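Local coordinates for protein peptidylprolyl Isomerase (Naegleria fowleri, PDB 6MKE) that probably catalyses the cis-trans isomerisation of peptide bonds preceding proline, as an FKBP-type isomerase, and binds the macrolide FK506, at residues A[93-98]-A[114-119]. Residues are numbered along the deposited sequence; the frame is centred on the assembly and turned at random.
Sequences YFEIPS and NSTLMF. With FK5 (8-deethyl-8-[but-3-enyl]-ascomycin), chain E.
F94 and F119, and two residues further along I96 and L117, face each other as hydrogen-bonded pairs of an antiparallel ladder between strands 93-96 and 117-119, whose axes run at 164°. Four backbone bonds join them: F94 N to F119 O (2.6 Å) and F119 N back to F94 O, then I96 N to L117 O and L117 N to I96 O. E95 and M118 form the non-hydrogen-bonded pair between, with a CA-H...O contact, M118 CA to F94 O 3.2 Å.

Apolar contacts on the E95 and M118 face centre on the methionine. Its chain bends at chi2 and chi3 (-62° and -61°), which carries CE back over the neighbouring strand, 3.5 Å from Y93 CZ and obliquely to that ring. The sulfur lies alongside the extended E95 chain, SD to CG 3.6 Å, and T116 CG2 meets the same E95 CG. E95 OE1 has a long, weak ion pair with K23 NZ.

The other face, carrying F94, I96, L117 and F119, looks into the concave side of the FKBP half-barrel, where an antiparallel sheet curls around a short helix. Strand 117-126 pairs here with both 91-96 and 41-50. I96 CD1 packs obliquely against the F119 ring, 3.7 Å from CD2, and W79 of helix 77-84 meets that ring edge-to-face. The CZ and CE1 edge of F119 lines the FK5 pocket, CZ to ligand O3 3.7 Å, with ligand O4 at the ring edge, in its plane; Y102, D57, I76 and E74 add hydrogen bonds to the ligand.

Beyond the ladder a single water links the side chains of S98 and N114, bonding to S98 OG (2.6 Å) and donating to N114 OD1. N114 ND2 of the same side chain bonds to N104 OD1. S98 CB packs against the N114-S115 backbone, 3.5 Å from S115 O.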
loop_
_atom_site.group_PDB
_atom_site.type_symbol
_atom_site.label_atom_id
_atom_site.label_comp_id
_atom_site.label_asym_id
_atom_site.label_seq_id
_atom_site.Cartn_x
_atom_site.Cartn_y
_atom_site.Cartn_z
ATOM N N TYR A 93 -7.289 -0.584 -2.862
ATOM C CA TYR A 93 -7.190 -1.741 -1.982
ATOM C C TYR A 93 -6.152 -2.674 -2.585
ATOM O O TYR A 93 -6.301 -3.105 -3.732
ATOM C CB TYR A 93 -8.562 -2.413 -1.865
ATOM C CG TYR A 93 -8.690 -3.606 -0.950
ATOM C CD1 TYR A 93 -8.460 -3.499 0.415
ATOM C CD2 TYR A 93 -9.118 -4.834 -1.446
ATOM C CE1 TYR A 93 -8.608 -4.592 1.251
ATOM C CE2 TYR A 93 -9.269 -5.929 -0.622
ATOM C CZ TYR A 93 -9.015 -5.804 0.727
ATOM O OH TYR A 93 -9.173 -6.897 1.552
ATOM N N PHE A 94 -5.095 -2.966 -1.838
ATOM C CA PHE A 94 -3.964 -3.717 -2.366
ATOM C C PHE A 94 -3.896 -5.109 -1.750
ATOM O O PHE A 94 -4.128 -5.280 -0.549
ATOM C CB PHE A 94 -2.645 -2.977 -2.109
ATOM C CG PHE A 94 -2.463 -1.740 -2.948
ATOM C CD1 PHE A 94 -1.756 -1.791 -4.139
ATOM C CD2 PHE A 94 -2.999 -0.528 -2.547
ATOM C CE1 PHE A 94 -1.588 -0.657 -4.916
ATOM C CE2 PHE A 94 -2.832 0.613 -3.321
ATOM C CZ PHE A 94 -2.128 0.546 -4.504
ATOM N N GLU A 95 -3.577 -6.099 -2.580
ATOM C CA GLU A 95 -3.211 -7.436 -2.121
ATOM C C GLU A 95 -1.718 -7.600 -2.367
ATOM O O GLU A 95 -1.274 -7.632 -3.520
ATOM C CB GLU A 95 -4.009 -8.525 -2.834
ATOM C CG GLU A 95 -3.726 -9.926 -2.292
ATOM C CD GLU A 95 -4.689 -10.978 -2.817
ATOM O OE1 GLU A 95 -4.247 -11.865 -3.577
ATOM O OE2 GLU A 95 -5.887 -10.920 -2.464
ATOM N N ILE A 96 -0.951 -7.698 -1.287
ATOM C CA ILE A 96 0.506 -7.710 -1.328
ATOM C C ILE A 96 0.978 -9.085 -0.861
ATOM O O ILE A 96 0.861 -9.404 0.332
ATOM C CB ILE A 96 1.100 -6.596 -0.457
ATOM C CG1 ILE A 96 0.593 -5.222 -0.911
ATOM C CG2 ILE A 96 2.625 -6.646 -0.485
ATOM C CD1 ILE A 96 1.275 -4.064 -0.201
ATOM N N PRO A 97 1.519 -9.923 -1.744
ATOM C CA PRO A 97 2.042 -11.220 -1.305
ATOM C C PRO A 97 3.236 -11.048 -0.380
ATOM O O PRO A 97 3.845 -9.979 -0.293
ATOM C CB PRO A 97 2.448 -11.911 -2.616
ATOM C CG PRO A 97 1.725 -11.166 -3.692
ATOM C CD PRO A 97 1.605 -9.758 -3.205
ATOM N N SER A 98 3.567 -12.138 0.318
ATOM C CA SER A 98 4.657 -12.100 1.288
ATOM C C SER A 98 5.973 -11.688 0.641
ATOM O O SER A 98 6.741 -10.916 1.225
ATOM C CB SER A 98 4.800 -13.462 1.969
ATOM O OG SER A 98 5.116 -14.472 1.026
ATOM N N ASN A 114 5.442 -15.362 6.278
ATOM C CA ASN A 114 4.901 -15.674 4.951
ATOM C C ASN A 114 3.442 -15.238 4.816
ATOM O O ASN A 114 2.592 -15.979 4.318
ATOM C CB ASN A 114 5.060 -17.161 4.628
ATOM C CG ASN A 114 6.508 -17.599 4.608
ATOM O OD1 ASN A 114 7.271 -17.223 3.715
ATOM N ND2 ASN A 114 6.895 -18.407 5.589
ATOM N N SER A 115 3.161 -14.009 5.235
ATOM C CA SER A 115 1.802 -13.485 5.256
ATOM C C SER A 115 1.537 -12.606 4.041
ATOM O O SER A 115 2.324 -11.706 3.732
ATOM C CB SER A 115 1.544 -12.682 6.531
ATOM O OG SER A 115 1.488 -13.522 7.671
ATOM N N THR A 116 0.428 -12.875 3.358
ATOM C CA THR A 116 -0.136 -11.901 2.436
ATOM C C THR A 116 -0.731 -10.752 3.237
ATOM O O THR A 116 -1.387 -10.965 4.259
ATOM C CB THR A 116 -1.217 -12.547 1.567
ATOM O OG1 THR A 116 -0.657 -13.639 0.830
ATOM C CG2 THR A 116 -1.809 -11.530 0.597
ATOM N N LEU A 117 -0.486 -9.526 2.785
ATOM C CA LEU A 117 -0.998 -8.340 3.451
ATOM C C LEU A 117 -1.997 -7.632 2.549
ATOM O O LEU A 117 -1.766 -7.480 1.344
ATOM C CB LEU A 117 0.135 -7.383 3.829
ATOM C CG LEU A 117 1.212 -7.947 4.757
ATOM C CD1 LEU A 117 2.205 -6.857 5.149
ATOM C CD2 LEU A 117 0.586 -8.594 5.988
ATOM N N MET A 118 -3.112 -7.216 3.137
ATOM C CA MET A 118 -4.105 -6.397 2.462
ATOM C C MET A 118 -3.997 -4.980 3.005
ATOM O O MET A 118 -3.988 -4.781 4.223
ATOM C CB MET A 118 -5.517 -6.948 2.680
ATOM C CG MET A 118 -5.651 -8.448 2.466
ATOM S SD MET A 118 -5.269 -8.997 0.788
ATOM C CE MET A 118 -6.503 -8.102 -0.151
ATOM N N PHE A 119 -3.896 -4.003 2.105
ATOM C CA PHE A 119 -3.773 -2.605 2.493
ATOM C C PHE A 119 -4.794 -1.758 1.752
ATOM O O PHE A 119 -4.915 -1.847 0.527
ATOM C CB PHE A 119 -2.371 -2.054 2.202
ATOM C CG PHE A 119 -1.347 -2.409 3.237
ATOM C CD1 PHE A 119 -1.285 -1.718 4.434
ATOM C CD2 PHE A 119 -0.426 -3.414 2.999
ATOM C CE1 PHE A 119 -0.336 -2.036 5.382
ATOM C CE2 PHE A 119 0.534 -3.731 3.941
ATOM C CZ PHE A 119 0.577 -3.043 5.135
HETATM C C1 FK5 E . 6.237 -0.628 5.894
HETATM C C2 FK5 E . 4.730 -0.840 5.774
HETATM C C3 FK5 E . 4.123 0.028 4.671
HETATM C C4 FK5 E . 3.976 1.474 5.135
HETATM C C5 FK5 E . 3.179 1.559 6.423
HETATM C C6 FK5 E . 3.809 0.708 7.505
HETATM C C8 FK5 E . 3.440 -1.748 7.603
HETATM C C9 FK5 E . 2.540 -1.578 8.833
HETATM C C10 FK5 E . 3.145 -1.727 10.245
HETATM C C11 FK5 E . 4.387 -2.634 10.252
HETATM C C12 FK5 E . 5.208 -2.400 11.521
HETATM C C13 FK5 E . 5.503 -0.933 11.751
HETATM C C14 FK5 E . 4.201 -0.144 11.745
HETATM C C15 FK5 E . 4.366 1.361 11.873
HETATM C C16 FK5 E . 5.423 1.969 10.968
HETATM C C17 FK5 E . 5.411 3.503 10.892
HETATM C C18 FK5 E . 6.215 4.129 12.040
HETATM C C19 FK5 E . 7.715 4.034 11.908
HETATM C C20 FK5 E . 8.380 2.974 12.354
HETATM C C21 FK5 E . 9.854 2.686 12.196
HETATM C C22 FK5 E . 10.004 1.740 11.003
HETATM C C23 FK5 E . 9.989 2.406 9.644
HETATM C C24 FK5 E . 9.708 1.475 8.464
HETATM C C25 FK5 E . 8.228 1.109 8.278
HETATM C C26 FK5 E . 8.071 -0.034 7.257
HETATM C C27 FK5 E . 8.803 -1.305 7.627
HETATM C C28 FK5 E . 9.794 -1.755 6.864
HETATM C C29 FK5 E . 10.691 -2.927 7.112
HETATM C C30 FK5 E . 10.893 -3.746 5.823
HETATM C C31 FK5 E . 11.814 -4.934 6.024
HETATM C C32 FK5 E . 13.169 -4.431 6.500
HETATM C C33 FK5 E . 13.020 -3.645 7.789
HETATM C C34 FK5 E . 12.069 -2.464 7.618
HETATM C C35 FK5 E . 4.024 -4.111 10.113
HETATM C C36 FK5 E . 3.984 4.042 10.904
HETATM C C37 FK5 E . 8.369 5.184 11.197
HETATM C C38 FK5 E . 10.408 2.053 13.487
HETATM C C39 FK5 E . 11.901 1.975 13.493
HETATM C C40 FK5 E . 12.711 2.971 13.675
HETATM C C41 FK5 E . 7.397 2.326 7.877
HETATM C C42 FK5 E . 8.350 -1.984 8.886
HETATM C C43 FK5 E . 7.544 -1.122 12.973
HETATM C C44 FK5 E . 3.553 2.075 14.000
HETATM C C45 FK5 E . 11.354 -6.863 4.691
HETATM N N7 FK5 E . 3.988 -0.666 7.028
HETATM O O1 FK5 E . 6.649 -0.277 7.125
HETATM O O2 FK5 E . 6.984 -0.763 4.967
HETATM O O3 FK5 E . 3.598 -2.887 7.180
HETATM O O4 FK5 E . 1.362 -1.321 8.675
HETATM O O5 FK5 E . 3.511 -0.386 10.512
HETATM O O6 FK5 E . 2.296 -2.113 11.276
HETATM O O7 FK5 E . 6.170 -0.760 13.001
HETATM O O8 FK5 E . 4.671 1.641 13.239
HETATM O O9 FK5 E . 10.116 0.539 11.118
HETATM O O10 FK5 E . 10.177 2.097 7.266
HETATM O O11 FK5 E . 12.037 -5.622 4.794
HETATM O O12 FK5 E . 14.073 -5.522 6.686
HETATM O O HOH W 1 7.637 -15.192 1.354
#